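Local coordinates for initiator protein NS1 (Murine minute virus, PDB 4R94) that nicks viral DNA through its N-terminal endonuclease domain and unwinds it with an ATP-driven helicase, initiating and directing replication of the viral genome, at residues N15-E19 against F203-Y209; F115-E119 against F211-K215; R146-V151 against A177-V183. All blocks are in the same frame, centred on the assembly; numbering follows the deposited sequence.

Contact 1: residues N15-E19 against F203-Y209; sequences NWLKE and FGNMIAY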
loop_
_atom_site.group_PDB
_atom_site.type_symbol
_atom_site.label_atom_id
_atom_site.label_comp_id
_atom_site.label_asym_id
_atom_site.label_seq_id
_atom_site.Cartn_x
_atom_site.Cartn_y
_atom_site.Cartn_z
ATOM N N ASN A 15 -3.974 21.435 -2.973
ATOM C CA ASN A 15 -4.223 22.153 -1.724
ATOM C C ASN A 15 -4.244 21.245 -0.500
ATOM O O ASN A 15 -3.705 21.597 0.549
ATOM C CB ASN A 15 -5.538 22.931 -1.807
ATOM C CG ASN A 15 -5.435 24.156 -2.698
ATOM O OD1 ASN A 15 -4.355 24.744 -2.851
ATOM N ND2 ASN A 15 -6.558 24.554 -3.288
ATOM N N TRP A 16 -4.866 20.078 -0.633
ATOM C CA TRP A 16 -4.938 19.119 0.460
ATOM C C TRP A 16 -3.542 18.640 0.874
ATOM O O TRP A 16 -3.236 18.539 2.069
ATOM C CB TRP A 16 -5.828 17.940 0.040
ATOM C CG TRP A 16 -6.161 16.927 1.094
ATOM C CD1 TRP A 16 -7.195 16.978 1.998
ATOM C CD2 TRP A 16 -5.510 15.669 1.304
ATOM N NE1 TRP A 16 -7.201 15.844 2.771
ATOM C CE2 TRP A 16 -6.179 15.024 2.366
ATOM C CE3 TRP A 16 -4.425 15.027 0.701
ATOM C CZ2 TRP A 16 -5.792 13.768 2.839
ATOM C CZ3 TRP A 16 -4.043 13.787 1.175
ATOM C CH2 TRP A 16 -4.720 13.172 2.234
ATOM N N LEU A 17 -2.687 18.376 -0.113
ATOM C CA LEU A 17 -1.339 17.904 0.177
ATOM C C LEU A 17 -0.477 19.018 0.754
ATOM O O LEU A 17 0.302 18.787 1.673
ATOM C CB LEU A 17 -0.678 17.330 -1.079
ATOM C CG LEU A 17 -1.289 16.055 -1.653
ATOM C CD1 LEU A 17 -0.728 15.787 -3.051
ATOM C CD2 LEU A 17 -1.035 14.874 -0.713
ATOM N N LYS A 18 -0.625 20.226 0.223
ATOM C CA LYS A 18 0.185 21.341 0.692
ATOM C C LYS A 18 -0.140 21.685 2.146
ATOM O O LYS A 18 0.748 22.032 2.924
ATOM C CB LYS A 18 -0.001 22.568 -0.209
ATOM C CG LYS A 18 1.147 23.562 -0.110
ATOM C CD LYS A 18 2.440 22.954 -0.655
ATOM C CE LYS A 18 3.585 23.939 -0.619
ATOM N NZ LYS A 18 4.810 23.409 -1.279
ATOM N N GLU A 19 -1.410 21.576 2.522
ATOM C CA GLU A 19 -1.796 21.790 3.912
ATOM C C GLU A 19 -1.104 20.783 4.818
ATOM O O GLU A 19 -0.897 21.041 6.002
ATOM C CB GLU A 19 -3.315 21.691 4.089
ATOM C CG GLU A 19 -4.074 22.937 3.683
ATOM C CD GLU A 19 -5.569 22.817 3.939
ATOM O OE1 GLU A 19 -6.036 21.694 4.234
ATOM O OE2 GLU A 19 -6.274 23.846 3.849
ATOM N N PHE A 203 4.591 14.024 5.018
ATOM C CA PHE A 203 3.479 13.497 4.234
ATOM C C PHE A 203 3.292 14.166 2.869
ATOM O O PHE A 203 3.479 13.536 1.833
ATOM C CB PHE A 203 2.202 13.617 5.063
ATOM C CG PHE A 203 1.001 12.938 4.466
ATOM C CD1 PHE A 203 0.841 11.559 4.554
ATOM C CD2 PHE A 203 -0.010 13.693 3.887
ATOM C CE1 PHE A 203 -0.297 10.936 4.033
ATOM C CE2 PHE A 203 -1.152 13.081 3.370
ATOM C CZ PHE A 203 -1.292 11.698 3.436
ATOM N N GLY A 204 2.914 15.441 2.864
ATOM C CA GLY A 204 2.660 16.136 1.613
ATOM C C GLY A 204 3.869 16.164 0.691
ATOM O O GLY A 204 3.744 15.921 -0.505
ATOM N N ASN A 205 5.044 16.433 1.247
ATOM C CA ASN A 205 6.228 16.531 0.405
ATOM C C ASN A 205 6.590 15.217 -0.267
ATOM O O ASN A 205 6.896 15.194 -1.452
ATOM C CB ASN A 205 7.428 17.046 1.202
ATOM C CG ASN A 205 7.280 18.499 1.592
ATOM O OD1 ASN A 205 6.392 19.209 1.101
ATOM N ND2 ASN A 205 8.149 18.952 2.493
ATOM N N MET A 206 6.551 14.123 0.489
ATOM C CA MET A 206 6.871 12.817 -0.068
ATOM C C MET A 206 5.884 12.425 -1.173
ATOM O O MET A 206 6.272 11.848 -2.182
ATOM C CB MET A 206 6.885 11.740 1.028
ATOM C CG MET A 206 7.325 10.375 0.523
ATOM S SD MET A 206 9.061 10.353 0.019
ATOM C CE MET A 206 9.767 10.969 1.529
ATOM N N ILE A 207 4.601 12.727 -0.980
ATOM C CA ILE A 207 3.634 12.401 -2.014
ATOM C C ILE A 207 3.881 13.243 -3.287
ATOM O O ILE A 207 4.026 12.690 -4.380
ATOM C CB ILE A 207 2.201 12.585 -1.481
ATOM C CG1 ILE A 207 1.989 11.605 -0.317
ATOM C CG2 ILE A 207 1.186 12.388 -2.614
ATOM C CD1 ILE A 207 0.701 11.834 0.476
ATOM N N ALA A 208 3.996 14.559 -3.138
ATOM C CA ALA A 208 4.100 15.445 -4.293
ATOM C C ALA A 208 5.434 15.307 -5.022
ATOM O O ALA A 208 5.482 15.268 -6.253
ATOM C CB ALA A 208 3.899 16.889 -3.859
ATOM N N TYR A 209 6.518 15.229 -4.255
ATOM C CA TYR A 209 7.853 15.233 -4.844
ATOM C C TYR A 209 8.384 13.845 -5.180
ATOM O O TYR A 209 9.444 13.719 -5.793
ATOM C CB TYR A 209 8.837 15.924 -3.900
ATOM C CG TYR A 209 8.525 17.371 -3.625
ATOM C CD1 TYR A 209 8.164 18.230 -4.660
ATOM C CD2 TYR A 209 8.596 17.882 -2.337
ATOM C CE1 TYR A 209 7.876 19.561 -4.411
ATOM C CE2 TYR A 209 8.321 19.215 -2.077
ATOM C CZ TYR A 209 7.956 20.048 -3.122
ATOM O OH TYR A 209 7.676 21.381 -2.872
#
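W16 and L17 of helix 8-19 pack on F203, G204 and I207 of helix 203-211 in an apolar helix-helix contact at the periphery of the nuclease domain. The short axes approach to 8.2 Å, and their N-to-C directions differ by 136°, nearer antiparallel than parallel. The backbones are closest where L17 faces G204: G204 CA lies 3.5 Å from L17 O, and the geometry fits a CA-H...O contact. G204 has no side chain to stand between the two backbones here, and the approach is correspondingly close.

Two side chains from each helix carry the rest. L17 crosses I207 at about a right angle: L17 CD2 fits against both branches of I207, nearest to CD1 at 3.7 Å, and L17 CD1 adds a contact to I207 CG2 at 3.9 Å. With CG1 beside the backbone N (chi1 -62°) and an extended chi2, I207 also lays CD1 over the centre of one face of the F203 ring, 3.5 Å above its plane. The edge of that ring receives W16, whose CZ3 comes to 3.7 Å from F203 CE2; the planes, 70° apart, meet obliquely.

This domain has the HUH-endonuclease fold of rolling-circle replication initiators, in which a helix carrying the nucleophilic tyrosine lies against a central antiparallel sheet. Helix 203-211 is that helix, with the active-site Y210 directly after Y209. F203 and I207 continue inward to F115 and L131 of the sheet, while L17 also touches V248 and Y252 of helix 242-252. At the outer margin, K18 NZ stands 3.9 Å from Y209 OH, but its hydrogen bond goes to the backbone oxygen of Y252, whose ring it also meets in a cation-pi contact.

Contact 2: residues F115-E119 against F211-K215; sequences FVQHE and FLTKK. With MG (magnesium ion), chain B.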
loop_
_atom_site.group_PDB
_atom_site.type_symbol
_atom_site.label_atom_id
_atom_site.label_comp_id
_atom_site.label_asym_id
_atom_site.label_seq_id
_atom_site.Cartn_x
_atom_site.Cartn_y
_atom_site.Cartn_z
ATOM N N PHE A 115 -1.804 7.594 2.993
ATOM C CA PHE A 115 -1.626 7.524 1.557
ATOM C C PHE A 115 -1.119 6.138 1.234
ATOM O O PHE A 115 -0.222 5.639 1.912
ATOM C CB PHE A 115 -0.611 8.587 1.080
ATOM C CG PHE A 115 -0.233 8.473 -0.375
ATOM C CD1 PHE A 115 -1.028 9.042 -1.366
ATOM C CD2 PHE A 115 0.926 7.812 -0.749
ATOM C CE1 PHE A 115 -0.684 8.941 -2.705
ATOM C CE2 PHE A 115 1.284 7.705 -2.095
ATOM C CZ PHE A 115 0.472 8.266 -3.074
ATOM N N VAL A 116 -1.681 5.531 0.200
ATOM C CA VAL A 116 -1.331 4.183 -0.202
ATOM C C VAL A 116 -0.933 4.186 -1.674
ATOM O O VAL A 116 -1.623 4.805 -2.489
ATOM C CB VAL A 116 -2.548 3.254 0.055
ATOM C CG1 VAL A 116 -2.424 1.930 -0.681
ATOM C CG2 VAL A 116 -2.742 3.063 1.566
ATOM N N GLN A 117 0.185 3.552 -2.038
ATOM C CA GLN A 117 0.545 3.437 -3.457
ATOM C C GLN A 117 1.149 2.080 -3.796
ATOM O O GLN A 117 2.200 1.677 -3.256
ATOM C CB GLN A 117 1.522 4.539 -3.881
ATOM C CG GLN A 117 1.939 4.408 -5.345
ATOM C CD GLN A 117 2.318 5.756 -5.942
ATOM O OE1 GLN A 117 1.495 6.671 -5.982
ATOM N NE2 GLN A 117 3.550 5.874 -6.428
ATOM N N HIS A 118 0.476 1.379 -4.698
ATOM C CA HIS A 118 0.948 0.087 -5.185
ATOM C C HIS A 118 1.918 0.281 -6.324
ATOM O O HIS A 118 1.625 1.026 -7.260
ATOM C CB HIS A 118 -0.202 -0.777 -5.684
ATOM C CG HIS A 118 -1.203 -1.108 -4.622
ATOM N ND1 HIS A 118 -1.188 -2.298 -3.942
ATOM C CD2 HIS A 118 -2.231 -0.381 -4.123
ATOM C CE1 HIS A 118 -2.194 -2.310 -3.075
ATOM N NE2 HIS A 118 -2.828 -1.154 -3.160
ATOM N N GLU A 119 3.040 -0.423 -6.249
ATOM C CA GLU A 119 4.118 -0.306 -7.224
ATOM C C GLU A 119 4.692 -1.663 -7.636
ATOM O O GLU A 119 4.384 -2.709 -7.049
ATOM C CB GLU A 119 5.252 0.569 -6.673
ATOM C CG GLU A 119 4.823 1.986 -6.316
ATOM C CD GLU A 119 5.976 2.875 -5.877
ATOM O OE1 GLU A 119 7.050 2.354 -5.487
ATOM O OE2 GLU A 119 5.779 4.101 -5.902
ATOM N N PHE A 211 6.063 10.179 -4.739
ATOM C CA PHE A 211 5.136 9.145 -5.221
ATOM C C PHE A 211 4.357 9.568 -6.467
ATOM O O PHE A 211 4.110 8.750 -7.356
ATOM C CB PHE A 211 4.172 8.706 -4.107
ATOM C CG PHE A 211 4.845 7.896 -3.041
ATOM C CD1 PHE A 211 5.418 6.672 -3.355
ATOM C CD2 PHE A 211 4.956 8.383 -1.741
ATOM C CE1 PHE A 211 6.071 5.909 -2.380
ATOM C CE2 PHE A 211 5.598 7.637 -0.756
ATOM C CZ PHE A 211 6.175 6.407 -1.076
ATOM N N LEU A 212 4.001 10.844 -6.560
ATOM C CA LEU A 212 3.288 11.334 -7.736
ATOM C C LEU A 212 4.186 11.502 -8.979
ATOM O O LEU A 212 3.699 11.834 -10.062
ATOM C CB LEU A 212 2.585 12.664 -7.412
ATOM C CG LEU A 212 1.437 12.596 -6.400
ATOM C CD1 LEU A 212 0.651 13.914 -6.337
ATOM C CD2 LEU A 212 0.509 11.405 -6.702
ATOM N N THR A 213 5.488 11.267 -8.842
ATOM C CA THR A 213 6.370 11.351 -10.006
ATOM C C THR A 213 6.485 10.048 -10.783
ATOM O O THR A 213 7.090 10.028 -11.863
ATOM C CB THR A 213 7.813 11.779 -9.626
ATOM O OG1 THR A 213 8.484 10.713 -8.939
ATOM C CG2 THR A 213 7.810 13.030 -8.771
ATOM N N LYS A 214 5.928 8.956 -10.252
ATOM C CA LYS A 214 6.101 7.646 -10.875
ATOM C C LYS A 214 5.321 7.515 -12.185
ATOM O O LYS A 214 4.331 8.221 -12.412
ATOM C CB LYS A 214 5.671 6.516 -9.912
ATOM C CG LYS A 214 6.351 6.528 -8.534
ATOM C CD LYS A 214 7.868 6.399 -8.630
ATOM C CE LYS A 214 8.506 6.331 -7.231
ATOM N NZ LYS A 214 8.323 5.004 -6.547
ATOM N N LYS A 215 5.772 6.603 -13.039
ATOM C CA LYS A 215 5.078 6.292 -14.291
ATOM C C LYS A 215 4.002 5.213 -14.116
ATOM O O LYS A 215 4.214 4.224 -13.418
ATOM C CB LYS A 215 6.087 5.842 -15.352
ATOM C CG LYS A 215 5.458 5.509 -16.704
ATOM C CD LYS A 215 6.481 5.580 -17.831
ATOM C CE LYS A 215 5.851 5.248 -19.179
ATOM N NZ LYS A 215 6.787 5.538 -20.304
HETATM MG MG MG B . 8.487 1.421 -4.322
HETATM O O HOH W 1 9.551 3.173 -4.252
HETATM O O HOH W 2 10.109 0.639 -3.215
HETATM O O HOH W 3 9.301 0.921 -6.242
#
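Q117 swings CG anti to its backbone nitrogen (chi1 178°) and runs on extended, which carries its amide from strand 112-121 to the turn at the end of helix 203-211. K214 folds back at chi2 (-60°) and again at chi4, bringing its ammonium group to the carboxylate of E119. The amide of Q117 makes two bonds through NE2, both close to its own plane: one to F211 O at 3.1 Å, nearly straight at 165°, and one to E119 OE2 at 2.9 Å. Since S230 and R245 hold Q117 OE1, the amide is gripped at both ends and its rotation is fixed.

E119 OE2 therefore accepts twice. Q117 NE2 approaches the anti lone pair of E119 OE2, on the side away from OE1, while K214 NZ meets OE2 on the syn side at 2.8 Å, tilted out of the carboxylate plane, in a salt bridge. The other oxygen, OE1, binds magnesium at 2.1 Å; H127, H129 and three waters complete six ligands, and water 1 also accepts a weak bond from K214 NZ. The two bonds to OE2 are consistent with Q117 and K214 orienting the metal ligand from the second shell.

Next to this polar group, F211 turns the edge of its ring to E119 OE2, and its CB lies 3.7 Å from F115 CE2. F211 to K214 form a type I beta turn within the predicted RCR-3 motif, just after the nucleophile Y210, whose hydroxyl K214 NZ weakly contacts. Strands 125-134 and 227-232 flank strand 112-121, F115 reaches F203 and I207 of helix 203-211, and L212 packs on helix 242-252.

Contact 3: residues R146-V151 against A177-V183; sequences RRQLNV and AEDNEWV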
loop_
_atom_site.group_PDB
_atom_site.type_symbol
_atom_site.label_atom_id
_atom_site.label_comp_id
_atom_site.label_asym_id
_atom_site.label_seq_id
_atom_site.Cartn_x
_atom_site.Cartn_y
_atom_site.Cartn_z
ATOM N N ARG A 146 4.757 -1.398 13.199
ATOM C CA ARG A 146 5.233 -2.363 12.204
ATOM C C ARG A 146 4.926 -3.791 12.628
ATOM O O ARG A 146 4.493 -4.611 11.816
ATOM C CB ARG A 146 6.734 -2.226 11.948
ATOM C CG ARG A 146 7.214 -3.024 10.718
ATOM C CD ARG A 146 8.609 -3.639 10.918
ATOM N NE ARG A 146 8.581 -4.674 11.951
ATOM C CZ ARG A 146 8.126 -5.911 11.765
ATOM N NH1 ARG A 146 7.656 -6.277 10.580
ATOM N NH2 ARG A 146 8.132 -6.791 12.769
ATOM N N ARG A 147 5.146 -4.096 13.901
ATOM C CA ARG A 147 4.880 -5.449 14.381
ATOM C C ARG A 147 3.401 -5.828 14.282
ATOM O O ARG A 147 3.066 -6.914 13.803
ATOM C CB ARG A 147 5.361 -5.609 15.822
ATOM C CG ARG A 147 5.116 -7.009 16.365
ATOM C CD ARG A 147 5.868 -7.236 17.663
ATOM N NE ARG A 147 5.589 -6.188 18.641
ATOM C CZ ARG A 147 4.521 -6.173 19.433
ATOM N NH1 ARG A 147 3.628 -7.151 19.363
ATOM N NH2 ARG A 147 4.345 -5.182 20.296
ATOM N N GLN A 148 2.525 -4.933 14.726
ATOM C CA GLN A 148 1.087 -5.186 14.705
ATOM C C GLN A 148 0.589 -5.340 13.280
ATOM O O GLN A 148 -0.189 -6.256 12.970
ATOM C CB GLN A 148 0.330 -4.059 15.395
ATOM C CG GLN A 148 0.607 -3.985 16.880
ATOM C CD GLN A 148 0.142 -5.232 17.596
ATOM O OE1 GLN A 148 -0.941 -5.747 17.318
ATOM N NE2 GLN A 148 0.964 -5.734 18.511
ATOM N N LEU A 149 1.042 -4.437 12.418
ATOM C CA LEU A 149 0.681 -4.505 11.015
ATOM C C LEU A 149 1.134 -5.821 10.404
ATOM O O LEU A 149 0.405 -6.399 9.610
ATOM C CB LEU A 149 1.273 -3.315 10.234
ATOM C CG LEU A 149 0.563 -1.973 10.449
ATOM C CD1 LEU A 149 1.298 -0.885 9.659
ATOM C CD2 LEU A 149 -0.946 -2.004 10.090
ATOM N N ASN A 150 2.323 -6.298 10.758
ATOM C CA ASN A 150 2.808 -7.551 10.187
ATOM C C ASN A 150 1.989 -8.726 10.709
ATOM O O ASN A 150 1.748 -9.682 9.975
ATOM C CB ASN A 150 4.292 -7.764 10.499
ATOM C CG ASN A 150 5.017 -8.544 9.412
ATOM O OD1 ASN A 150 6.194 -8.329 9.180
ATOM N ND2 ASN A 150 4.312 -9.432 8.731
ATOM N N VAL A 151 1.534 -8.650 11.958
ATOM C CA VAL A 151 0.621 -9.697 12.470
ATOM C C VAL A 151 -0.645 -9.789 11.626
ATOM O O VAL A 151 -1.007 -10.871 11.142
ATOM C CB VAL A 151 0.229 -9.449 13.935
ATOM C CG1 VAL A 151 -0.910 -10.413 14.353
ATOM C CG2 VAL A 151 1.443 -9.629 14.828
ATOM N N ALA A 177 5.877 -15.102 6.812
ATOM C CA ALA A 177 5.491 -13.715 6.548
ATOM C C ALA A 177 5.858 -12.790 7.711
ATOM O O ALA A 177 6.145 -11.605 7.505
ATOM C CB ALA A 177 4.006 -13.637 6.249
ATOM N N GLU A 178 5.876 -13.337 8.923
ATOM C CA GLU A 178 6.252 -12.553 10.098
ATOM C C GLU A 178 7.759 -12.476 10.313
ATOM O O GLU A 178 8.315 -11.393 10.514
ATOM C CB GLU A 178 5.590 -13.135 11.340
ATOM C CG GLU A 178 4.089 -13.109 11.271
ATOM C CD GLU A 178 3.464 -12.772 12.597
ATOM O OE1 GLU A 178 4.217 -12.614 13.584
ATOM O OE2 GLU A 178 2.224 -12.655 12.655
ATOM N N ASP A 179 8.421 -13.630 10.272
ATOM C CA ASP A 179 9.860 -13.708 10.518
ATOM C C ASP A 179 10.651 -12.929 9.480
ATOM O O ASP A 179 11.662 -12.296 9.799
ATOM C CB ASP A 179 10.320 -15.171 10.541
ATOM C CG ASP A 179 9.822 -15.916 11.761
ATOM O OD1 ASP A 179 9.627 -15.267 12.810
ATOM O OD2 ASP A 179 9.614 -17.148 11.675
ATOM N N ASN A 180 10.178 -12.953 8.239
ATOM C CA ASN A 180 10.847 -12.264 7.153
ATOM C C ASN A 180 10.330 -10.847 6.909
ATOM O O ASN A 180 10.642 -10.239 5.881
ATOM C CB ASN A 180 10.732 -13.069 5.864
ATOM C CG ASN A 180 11.663 -14.267 5.844
ATOM O OD1 ASN A 180 12.841 -14.142 5.517
ATOM N ND2 ASN A 180 11.145 -15.423 6.197
ATOM N N GLU A 181 9.541 -10.349 7.857
ATOM C CA GLU A 181 9.086 -8.964 7.875
ATOM C C GLU A 181 8.485 -8.521 6.553
ATOM O O GLU A 181 9.040 -7.657 5.860
ATOM C CB GLU A 181 10.243 -8.036 8.253
ATOM C CG GLU A 181 10.739 -8.260 9.668
ATOM C CD GLU A 181 11.604 -7.119 10.176
ATOM O OE1 GLU A 181 12.162 -6.354 9.359
ATOM O OE2 GLU A 181 11.709 -6.987 11.409
ATOM N N TRP A 182 7.343 -9.111 6.208
ATOM C CA TRP A 182 6.651 -8.716 4.992
ATOM C C TRP A 182 5.921 -7.376 5.156
ATOM O O TRP A 182 5.270 -6.910 4.218
ATOM C CB TRP A 182 5.662 -9.806 4.567
ATOM C CG TRP A 182 6.334 -11.030 3.992
ATOM C CD1 TRP A 182 7.669 -11.322 3.999
ATOM C CD2 TRP A 182 5.691 -12.116 3.316
ATOM N NE1 TRP A 182 7.895 -12.534 3.374
ATOM C CE2 TRP A 182 6.693 -13.038 2.947
ATOM C CE3 TRP A 182 4.361 -12.401 2.991
ATOM C CZ2 TRP A 182 6.407 -14.225 2.271
ATOM C CZ3 TRP A 182 4.074 -13.580 2.323
ATOM C CH2 TRP A 182 5.094 -14.475 1.969
ATOM N N VAL A 183 5.998 -6.781 6.349
ATOM C CA VAL A 183 5.756 -5.349 6.463
ATOM C C VAL A 183 7.033 -4.709 6.963
ATOM O O VAL A 183 7.516 -5.084 8.033
ATOM C CB VAL A 183 4.626 -4.989 7.435
ATOM C CG1 VAL A 183 4.467 -3.485 7.489
ATOM C CG2 VAL A 183 3.298 -5.656 7.010
HETATM O O HOH W 4 7.276 -9.413 12.176
HETATM O O HOH W 5 4.705 -9.248 13.694
#
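N150 and R146, one turn apart on helix 142-160, supply the hydrogen bonds that hold the end of helix 167-179 and the start of strand 183-185. The amide of N150 works in two directions: ND2 gives a bond to A177 O at 3.1 Å, approaching from above the carbonyl plane, and OD1 takes a weak but straight one from V183 N. R146 NH1 donates to V183 O at 2.8 Å and, within its own helix, to N150 OD1 at 2.9 Å, on a lone pair of that oxygen. Both acceptors lie close to the guanidinium plane, so the two bonds fix how that plane is turned. The bends of R146 at chi2 and chi3 (67°) bring it there.

Charge acts over the guanidinium face instead. The carboxylate of E181 stacks on it with planes 24° apart, and E181 OE2 lies 3.8 Å from R146 NH2, a long salt bridge of charges alone, the oxygen lying well out of the guanidinium plane with no N-H directed at it. E178 sends OE2 to within 3.4 Å of V151 CA, though its polar partners there are S154 and R174.

Water 4 joins R146 NH2, which donates to it at 2.8 Å, with E178 O. The apolar share falls to V183, whose CG2 sits 3.7 Å from N150 CA and whose CG1 faces L149 CB, beside F30 of the sheet.

W182 N to A177 O and E181 N to E178 O, with E181 at positive phi, define a Schellman motif; N150 thus adds a side-chain donor to A177 O, a carbonyl already used in this C-terminal cap.

Contacts 1 and 2 are continuous: their centres are 13 Å apart, and helix 203-211 runs from one into the other, with probable hydrogen bonds from L212 N to I207 O (2.9 Å) and from F211 N to M206 O (3.1 Å). F115 of contact 2 packs its CB against I207 CD1 of contact 1 at 3.6 Å. Y210 falls between the two in sequence, so the nucleophile-bearing helix is packed against helix 8-19 in contact 1 and joined to the magnesium site through contact 2. Contact 3 stands apart, its centre about 22 Å from that of contact 2 and across the chain's centre; the V183 side chain is still about 13 Å from the magnesium.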